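Local coordinates for protein acyl-CoA thioester hydrolase HI0827 (Haemophilus influenzae Rd KW20, PDB 3BJK) that hydrolyses acyl-coenzyme A thioesters with broad specificity, probably including long-chain fatty acyl-CoA, and assembles as a hexamer, a trimer of dimers, at residues C[38-47]-C[114-122]; C[47-55]-C[84-94]. The protein carries 1 engineered substitution. All blocks are in the same frame, centred on the assembly; numbering follows the deposited sequence.

How the contacts relate
Both contacts press the long helix 35-54 of the hotdog fold against its antiparallel sheet. Contact 1 uses the earlier turns and strand 111-123, its centre about 4 Å from that of the chain. Contact 2 uses the last turns and the hairpin of strands 77-87 and 91-101, its centre about 11 Å from that of the chain. They share Ala47. Strands 111-123 and 91-101 are sheet neighbours, and Phe121 also packs on Ala50. Both are mostly buried and apolar, with no hydrogen bond from helix to strand. Contact 1 uses two phenylalanine rings and methionine sulfur, and packs Met39 and Ala43 against another subunit. Contact 2 uses aliphatic chains, with charged Glu52 bordering a different subunit.

Contact 1 (C[38-47]-C[114-122]); sequences IMSQMAMGGA and VTDAVFTFV. Engineered in segment 38-47: Ala43 (natural residue Asp).
Ile38 and Thr115 start this contact, in which the central helix of the hotdog fold lies on its curled antiparallel sheet. Segment 38-47 crosses segment 114-122 at -48°. Alternate residues of the strand face the helix. Thr115, which with Val114 forms a classic beta bulge opposite Val98, comes first. Its OG1 lies 3.4 Å from CG2 of Ile38. With chi1 at -36°, Thr115 CG2 lies anti to the backbone N and reaches Met42 CE at 3.6 Å. The bend at the last torsion of Met42 (chi3 -74°) turns CE toward Thr115; SD is already beside the strand. Ala117 is next, and its small CB sits 3.9 Å from Met42 SD. Val96 and Val98 of the neighbouring strand also touch Met42.

Phe119 follows with a larger surface. Its ring rim meets the helix between Met42 and Ala43. Met42 O stands over one ring face, displaced toward the rim, while Met39 O lies at the edge. CE1 is 3.7 Å from Met42 CB, and CE2 is 3.9 Å from CB of Ala43, an engineered residue (Asp in the natural protein). Ala43 also packs on Met39 of a neighbouring subunit, so this part of the helix lies at a subunit interface. Phe121 ends the series. Gly46 has no side chain, and the ring tip reaches the helix backbone there: Phe121 CZ lies 3.4 Å from both Gly46 C and Ala47 N, while its CE1 lies 3.8 Å from Ala47 CB.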
loop_
_atom_site.group_PDB
_atom_site.type_symbol
_atom_site.label_atom_id
_atom_site.label_comp_id
_atom_site.label_asym_id
_atom_site.label_seq_id
_atom_site.Cartn_x
_atom_site.Cartn_y
_atom_site.Cartn_z
ATOM N N ILE C 38 5.298 4.750 -12.345
ATOM C CA ILE C 38 6.373 5.489 -13.046
ATOM C C ILE C 38 6.065 7.001 -12.995
ATOM O O ILE C 38 6.907 7.800 -12.624
ATOM C CB ILE C 38 6.588 5.015 -14.549
ATOM C CG1 ILE C 38 6.858 3.510 -14.616
ATOM C CG2 ILE C 38 7.704 5.841 -15.221
ATOM C CD1 ILE C 38 6.920 2.896 -16.030
ATOM N N MET C 39 4.828 7.365 -13.351
ATOM C CA MET C 39 4.372 8.769 -13.275
ATOM C C MET C 39 4.553 9.400 -11.894
ATOM O O MET C 39 4.992 10.579 -11.796
ATOM C CB MET C 39 2.907 8.848 -13.702
ATOM C CG MET C 39 2.692 8.481 -15.166
ATOM S SD MET C 39 1.040 8.867 -15.803
ATOM C CE MET C 39 0.101 7.584 -15.220
ATOM N N SER C 40 4.209 8.638 -10.841
ATOM C CA SER C 40 4.370 9.052 -9.448
ATOM C C SER C 40 5.811 9.291 -9.095
ATOM O O SER C 40 6.118 10.302 -8.436
ATOM C CB SER C 40 3.805 8.014 -8.483
ATOM O OG SER C 40 2.427 7.908 -8.636
ATOM N N GLN C 41 6.706 8.379 -9.533
ATOM C CA GLN C 41 8.169 8.543 -9.311
ATOM C C GLN C 41 8.653 9.830 -9.987
ATOM O O GLN C 41 9.346 10.633 -9.391
ATOM C CB GLN C 41 8.958 7.327 -9.878
ATOM C CG GLN C 41 8.816 6.106 -9.083
ATOM C CD GLN C 41 9.457 6.194 -7.700
ATOM O OE1 GLN C 41 8.751 6.149 -6.748
ATOM N NE2 GLN C 41 10.793 6.390 -7.602
ATOM N N MET C 42 8.270 10.046 -11.240
ATOM C CA MET C 42 8.625 11.295 -11.966
ATOM C C MET C 42 8.106 12.510 -11.251
ATOM O O MET C 42 8.842 13.455 -11.092
ATOM C CB MET C 42 8.120 11.274 -13.398
ATOM C CG MET C 42 8.785 10.169 -14.281
ATOM S SD MET C 42 8.466 10.346 -16.045
ATOM C CE MET C 42 6.784 9.825 -16.117
ATOM N N ALA C 43 6.851 12.441 -10.775
ATOM C CA ALA C 43 6.228 13.530 -10.029
ATOM C C ALA C 43 6.957 13.894 -8.729
ATOM O O ALA C 43 7.179 15.123 -8.407
ATOM C CB ALA C 43 4.813 13.164 -9.708
ATOM N N MET C 44 7.281 12.857 -7.958
ATOM C CA MET C 44 7.975 13.018 -6.712
ATOM C C MET C 44 9.381 13.559 -6.922
ATOM O O MET C 44 9.796 14.530 -6.240
ATOM C CB MET C 44 7.997 11.678 -5.994
ATOM C CG MET C 44 8.883 11.563 -4.812
ATOM S SD MET C 44 8.518 10.069 -3.848
ATOM C CE MET C 44 6.797 9.886 -3.978
ATOM N N GLY C 45 10.096 12.951 -7.879
ATOM C CA GLY C 45 11.432 13.377 -8.215
ATOM C C GLY C 45 11.496 14.799 -8.709
ATOM O O GLY C 45 12.223 15.636 -8.195
ATOM N N GLY C 46 10.693 15.082 -9.726
ATOM C CA GLY C 46 10.583 16.447 -10.264
ATOM C C GLY C 46 10.297 17.500 -9.219
ATOM O O GLY C 46 10.940 18.556 -9.198
ATOM N N ALA C 47 9.386 17.170 -8.307
ATOM C CA ALA C 47 8.996 18.072 -7.200
ATOM C C ALA C 47 10.102 18.371 -6.228
ATOM O O ALA C 47 10.176 19.528 -5.706
ATOM C CB ALA C 47 7.830 17.492 -6.452
ATOM N N VAL C 114 13.741 4.718 -20.154
ATOM C CA VAL C 114 12.443 4.069 -20.307
ATOM C C VAL C 114 11.275 5.039 -20.446
ATOM O O VAL C 114 10.290 4.685 -21.059
ATOM C CB VAL C 114 12.161 3.043 -19.134
ATOM C CG1 VAL C 114 13.131 1.926 -19.233
ATOM C CG2 VAL C 114 12.225 3.684 -17.758
ATOM N N THR C 115 11.396 6.242 -19.881
ATOM C CA THR C 115 10.272 7.199 -19.774
ATOM C C THR C 115 10.809 8.635 -19.685
ATOM O O THR C 115 11.957 8.894 -19.172
ATOM C CB THR C 115 9.369 6.946 -18.474
ATOM O OG1 THR C 115 9.243 5.550 -18.186
ATOM C CG2 THR C 115 7.986 7.521 -18.646
ATOM N N ASP C 116 10.038 9.577 -20.255
ATOM C CA ASP C 116 10.331 10.989 -20.054
ATOM C C ASP C 116 9.053 11.788 -19.845
ATOM O O ASP C 116 7.959 11.289 -20.044
ATOM C CB ASP C 116 11.205 11.578 -21.143
ATOM C CG ASP C 116 10.544 11.637 -22.531
ATOM O OD1 ASP C 116 9.328 11.914 -22.712
ATOM O OD2 ASP C 116 11.303 11.425 -23.471
ATOM N N ALA C 117 9.224 13.019 -19.388
ATOM C CA ALA C 117 8.102 13.923 -19.200
ATOM C C ALA C 117 8.630 15.355 -19.002
ATOM O O ALA C 117 9.777 15.573 -18.573
ATOM C CB ALA C 117 7.292 13.478 -18.024
ATOM N N VAL C 118 7.777 16.332 -19.258
ATOM C CA VAL C 118 8.092 17.718 -18.870
ATOM C C VAL C 118 6.992 18.224 -17.931
ATOM O O VAL C 118 5.836 18.302 -18.350
ATOM C CB VAL C 118 8.184 18.608 -20.118
ATOM C CG1 VAL C 118 8.425 20.079 -19.696
ATOM C CG2 VAL C 118 9.306 18.086 -21.031
ATOM N N PHE C 119 7.386 18.509 -16.681
ATOM C CA PHE C 119 6.524 18.929 -15.579
ATOM C C PHE C 119 6.663 20.403 -15.409
ATOM O O PHE C 119 7.738 20.949 -15.614
ATOM C CB PHE C 119 6.964 18.306 -14.245
ATOM C CG PHE C 119 6.496 16.879 -14.041
ATOM C CD1 PHE C 119 7.127 15.819 -14.681
ATOM C CD2 PHE C 119 5.470 16.599 -13.161
ATOM C CE1 PHE C 119 6.656 14.533 -14.505
ATOM C CE2 PHE C 119 5.034 15.364 -12.976
ATOM C CZ PHE C 119 5.622 14.308 -13.645
ATOM N N THR C 120 5.580 21.025 -14.993
ATOM C CA THR C 120 5.570 22.406 -14.500
ATOM C C THR C 120 5.017 22.457 -13.054
ATOM O O THR C 120 3.902 21.992 -12.754
ATOM C CB THR C 120 4.714 23.351 -15.406
ATOM O OG1 THR C 120 5.006 23.110 -16.789
ATOM C CG2 THR C 120 4.895 24.808 -15.002
ATOM N N PHE C 121 5.786 23.105 -12.193
ATOM C CA PHE C 121 5.446 23.294 -10.802
ATOM C C PHE C 121 5.287 24.761 -10.519
ATOM O O PHE C 121 5.836 25.585 -11.219
ATOM C CB PHE C 121 6.598 22.791 -9.924
ATOM C CG PHE C 121 6.935 21.356 -10.164
ATOM C CD1 PHE C 121 6.266 20.355 -9.466
ATOM C CD2 PHE C 121 7.854 21.006 -11.118
ATOM C CE1 PHE C 121 6.527 19.051 -9.671
ATOM C CE2 PHE C 121 8.122 19.651 -11.356
ATOM C CZ PHE C 121 7.460 18.679 -10.607
ATOM N N VAL C 122 4.533 25.080 -9.476
ATOM C CA VAL C 122 4.397 26.441 -9.023
ATOM C C VAL C 122 4.676 26.479 -7.512
ATOM O O VAL C 122 4.139 25.676 -6.761
ATOM C CB VAL C 122 3.000 27.019 -9.389
ATOM C CG1 VAL C 122 2.824 28.415 -8.831
ATOM C CG2 VAL C 122 2.841 27.005 -10.916
#

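Contact 2 (C[47-55]-C[84-94]). With EDO (1,2-ethanediol), chain S; EDO (1,2-ethanediol), chain T.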
loop_
_atom_site.group_PDB
_atom_site.type_symbol
_atom_site.label_atom_id
_atom_site.label_comp_id
_atom_site.label_asym_id
_atom_site.label_seq_id
_atom_site.Cartn_x
_atom_site.Cartn_y
_atom_site.Cartn_z
ATOM N N ALA C 47 9.386 17.170 -8.307
ATOM C CA ALA C 47 8.996 18.072 -7.200
ATOM C C ALA C 47 10.102 18.371 -6.228
ATOM O O ALA C 47 10.176 19.528 -5.706
ATOM C CB ALA C 47 7.830 17.492 -6.452
ATOM N N ILE C 48 10.953 17.394 -5.962
ATOM C CA ILE C 48 12.122 17.591 -5.073
ATOM C C ILE C 48 12.988 18.737 -5.634
ATOM O O ILE C 48 13.360 19.638 -4.923
ATOM C CB ILE C 48 12.977 16.294 -4.896
ATOM C CG1 ILE C 48 12.237 15.247 -4.028
ATOM C CG2 ILE C 48 14.308 16.608 -4.224
ATOM C CD1 ILE C 48 12.928 13.844 -3.931
ATOM N N LEU C 49 13.314 18.643 -6.917
ATOM C CA LEU C 49 14.144 19.626 -7.595
ATOM C C LEU C 49 13.440 21.025 -7.630
ATOM O O LEU C 49 14.052 22.055 -7.334
ATOM C CB LEU C 49 14.480 19.154 -8.988
ATOM C CG LEU C 49 15.810 19.675 -9.627
ATOM C CD1 LEU C 49 15.650 19.895 -11.080
ATOM C CD2 LEU C 49 16.501 20.866 -8.955
ATOM N N ALA C 50 12.144 21.029 -7.923
ATOM C CA ALA C 50 11.363 22.264 -7.800
ATOM C C ALA C 50 11.399 22.834 -6.391
ATOM O O ALA C 50 11.594 24.032 -6.245
ATOM C CB ALA C 50 9.939 22.072 -8.236
ATOM N N LYS C 51 11.200 22.027 -5.351
ATOM C CA LYS C 51 11.236 22.585 -4.016
ATOM C C LYS C 51 12.622 23.138 -3.683
ATOM O O LYS C 51 12.735 24.099 -2.957
ATOM C CB LYS C 51 10.844 21.533 -2.968
ATOM C CG LYS C 51 9.427 21.086 -3.099
ATOM C CD LYS C 51 9.178 19.915 -2.281
ATOM C CE LYS C 51 7.923 19.185 -2.644
ATOM N NZ LYS C 51 8.115 17.801 -2.170
ATOM N N GLU C 52 13.670 22.464 -4.181
ATOM C CA GLU C 52 15.033 22.905 -3.947
ATOM C C GLU C 52 15.226 24.356 -4.508
ATOM O O GLU C 52 15.689 25.254 -3.824
ATOM C CB GLU C 52 16.038 21.910 -4.532
ATOM C CG GLU C 52 16.305 20.687 -3.642
ATOM C CD GLU C 52 17.064 19.566 -4.365
ATOM O OE1 GLU C 52 17.043 19.492 -5.629
ATOM O OE2 GLU C 52 17.666 18.747 -3.650
ATOM N N ILE C 53 14.795 24.546 -5.738
ATOM C CA ILE C 53 14.900 25.799 -6.472
ATOM C C ILE C 53 13.988 26.871 -5.864
ATOM O O ILE C 53 14.393 28.017 -5.718
ATOM C CB ILE C 53 14.560 25.551 -7.989
ATOM C CG1 ILE C 53 15.660 24.685 -8.618
ATOM C CG2 ILE C 53 14.323 26.886 -8.800
ATOM C CD1 ILE C 53 15.344 24.294 -10.001
ATOM N N ALA C 54 12.771 26.472 -5.522
ATOM C CA ALA C 54 11.754 27.380 -4.988
ATOM C C ALA C 54 11.985 27.751 -3.536
ATOM O O ALA C 54 11.361 28.701 -3.045
ATOM C CB ALA C 54 10.348 26.734 -5.141
ATOM N N HIS C 55 12.867 27.011 -2.853
ATOM C CA HIS C 55 13.164 27.205 -1.428
ATOM C C HIS C 55 11.902 26.984 -0.590
ATOM O O HIS C 55 11.627 27.718 0.339
ATOM C CB HIS C 55 13.798 28.581 -1.167
ATOM C CG HIS C 55 15.286 28.604 -1.356
ATOM N ND1 HIS C 55 15.957 27.666 -2.120
ATOM C CD2 HIS C 55 16.232 29.461 -0.900
ATOM C CE1 HIS C 55 17.255 27.926 -2.094
ATOM N NE2 HIS C 55 17.446 29.014 -1.370
ATOM N N CYS C 84 16.142 21.370 -15.131
ATOM C CA CYS C 84 15.282 22.533 -15.108
ATOM C C CYS C 84 15.486 23.300 -16.429
ATOM O O CYS C 84 16.610 23.641 -16.778
ATOM C CB CYS C 84 15.551 23.388 -13.876
ATOM S SG CYS C 84 14.673 24.941 -13.900
ATOM N N LEU C 85 14.375 23.547 -17.127
ATOM C CA LEU C 85 14.310 24.179 -18.434
ATOM C C LEU C 85 14.043 25.689 -18.371
ATOM O O LEU C 85 14.464 26.448 -19.251
ATOM C CB LEU C 85 13.199 23.507 -19.263
ATOM C CG LEU C 85 13.352 22.011 -19.640
ATOM C CD1 LEU C 85 12.256 21.529 -20.614
ATOM C CD2 LEU C 85 14.727 21.786 -20.253
ATOM N N LYS C 86 13.349 26.116 -17.322
ATOM C CA LYS C 86 12.800 27.452 -17.220
ATOM C C LYS C 86 12.279 27.729 -15.821
ATOM O O LYS C 86 11.667 26.875 -15.188
ATOM C CB LYS C 86 11.670 27.634 -18.243
ATOM C CG LYS C 86 11.279 29.038 -18.468
ATOM C CD LYS C 86 10.070 29.143 -19.354
ATOM C CE LYS C 86 9.493 30.523 -19.247
ATOM N NZ LYS C 86 10.387 31.525 -19.875
ATOM N N VAL C 87 12.547 28.930 -15.333
ATOM C CA VAL C 87 12.085 29.356 -14.018
ATOM C C VAL C 87 11.368 30.698 -14.201
ATOM O O VAL C 87 11.942 31.612 -14.736
ATOM C CB VAL C 87 13.258 29.569 -13.022
ATOM C CG1 VAL C 87 12.712 29.966 -11.618
ATOM C CG2 VAL C 87 14.137 28.330 -12.948
ATOM N N GLY C 88 10.126 30.800 -13.747
ATOM C CA GLY C 88 9.367 32.029 -13.870
ATOM C C GLY C 88 9.463 32.781 -12.571
ATOM O O GLY C 88 10.318 32.515 -11.725
ATOM N N ARG C 89 8.569 33.737 -12.399
ATOM C CA ARG C 89 8.408 34.367 -11.096
ATOM C C ARG C 89 8.028 33.336 -10.000
ATOM O O ARG C 89 8.511 33.379 -8.862
ATOM C CB ARG C 89 7.338 35.432 -11.278
ATOM C CG ARG C 89 7.055 36.343 -10.133
ATOM C CD ARG C 89 6.002 37.327 -10.653
ATOM N NE ARG C 89 5.302 38.075 -9.610
ATOM C CZ ARG C 89 4.150 38.733 -9.806
ATOM N NH1 ARG C 89 3.543 38.742 -11.018
ATOM N NH2 ARG C 89 3.604 39.404 -8.785
ATOM N N SER C 90 7.168 32.397 -10.363
ATOM C CA SER C 90 6.693 31.379 -9.449
ATOM C C SER C 90 6.780 29.970 -10.053
ATOM O O SER C 90 6.807 28.965 -9.326
ATOM C CB SER C 90 5.248 31.703 -9.039
ATOM O OG SER C 90 4.368 31.738 -10.179
ATOM N N SER C 91 6.856 29.876 -11.379
ATOM C CA SER C 91 6.813 28.527 -12.031
ATOM C C SER C 91 8.224 27.932 -12.269
ATOM O O SER C 91 9.229 28.655 -12.420
ATOM C CB SER C 91 6.067 28.593 -13.356
ATOM O OG SER C 91 6.742 29.470 -14.224
ATOM N N ILE C 92 8.298 26.609 -12.297
ATOM C CA ILE C 92 9.519 25.906 -12.563
ATOM C C ILE C 92 9.188 24.767 -13.523
ATOM O O ILE C 92 8.349 23.927 -13.216
ATOM C CB ILE C 92 10.073 25.294 -11.262
ATOM C CG1 ILE C 92 10.299 26.397 -10.247
ATOM C CG2 ILE C 92 11.374 24.579 -11.504
ATOM C CD1 ILE C 92 10.244 25.960 -8.891
ATOM N N LYS C 93 9.872 24.720 -14.654
ATOM C CA LYS C 93 9.594 23.703 -15.690
ATOM C C LYS C 93 10.787 22.728 -15.650
ATOM O O LYS C 93 11.939 23.169 -15.685
ATOM C CB LYS C 93 9.445 24.438 -17.025
ATOM C CG LYS C 93 9.146 23.616 -18.283
ATOM C CD LYS C 93 8.965 24.541 -19.488
ATOM C CE LYS C 93 8.569 23.744 -20.718
ATOM N NZ LYS C 93 8.601 24.520 -21.979
ATOM N N ILE C 94 10.521 21.425 -15.534
ATOM C CA ILE C 94 11.567 20.456 -15.320
ATOM C C ILE C 94 11.320 19.307 -16.300
ATOM O O ILE C 94 10.218 18.780 -16.349
ATOM C CB ILE C 94 11.636 19.924 -13.858
ATOM C CG1 ILE C 94 12.095 21.029 -12.921
ATOM C CG2 ILE C 94 12.595 18.705 -13.791
ATOM C CD1 ILE C 94 11.926 20.799 -11.546
HETATM C C1 EDO S . 19.788 16.854 -6.286
HETATM O O1 EDO S . 19.800 18.057 -5.480
HETATM C C2 EDO S . 18.641 16.876 -7.302
HETATM O O2 EDO S . 17.336 16.855 -6.722
HETATM C C1 EDO T . 19.530 20.960 -12.908
HETATM O O1 EDO T . 18.778 21.491 -14.010
HETATM C C2 EDO T . 19.243 21.760 -11.628
HETATM O O2 EDO T . 20.121 22.888 -11.382
#
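Glu52 OE2 is gripped by several groups. It accepts a 2.9 Å hydrogen bond from O1 of one ethanediol (chain S), and it forms salt bridges with Lys101 and Arg19 of a neighbouring subunit, not the one that meets Ala43. The other oxygen, OE1, takes O2 of the same ethanediol, so the small diol spans the carboxylate. Both diols here are probably from the crystallisation liquor. In the second one (chain T), O1 accepts a bond from Cys84 N, 2.9 Å away, with an N-H...O angle of 163°.

The contact itself is apolar. The end of the hotdog helix lies over the hairpin of strands 77-87 and 91-101. Ile92 sends its CD1 between successive turns, 3.5 Å from Ala50 O and 3.8 Å from Ala54 CB. The Ile53 and Ile92 side chains run antiparallel past each other, with Ile53 CG2 beside Ile92 CD1. Ile53 CD1 reaches CB and SG of Cys84. Ile94 crosses Leu49, with the two CD1 atoms 3.9 Å apart, and Ile94 CD1 also comes close to Ala50 N. Beyond the helix, His55 has positive phi and turns its ring back. Its ND1 donates to Glu52 O, which lies in the ring plane at 3.0 Å.

Helix 139-148 adds Ala144 on Ile53 and Ile148 on Cys84. The chemistry implies a division of labour: aliphatic groups join helix to hairpin, while the Glu52 carboxylate, probably stabilised as an anion by Lys101 and Arg19, joins the helix to another subunit.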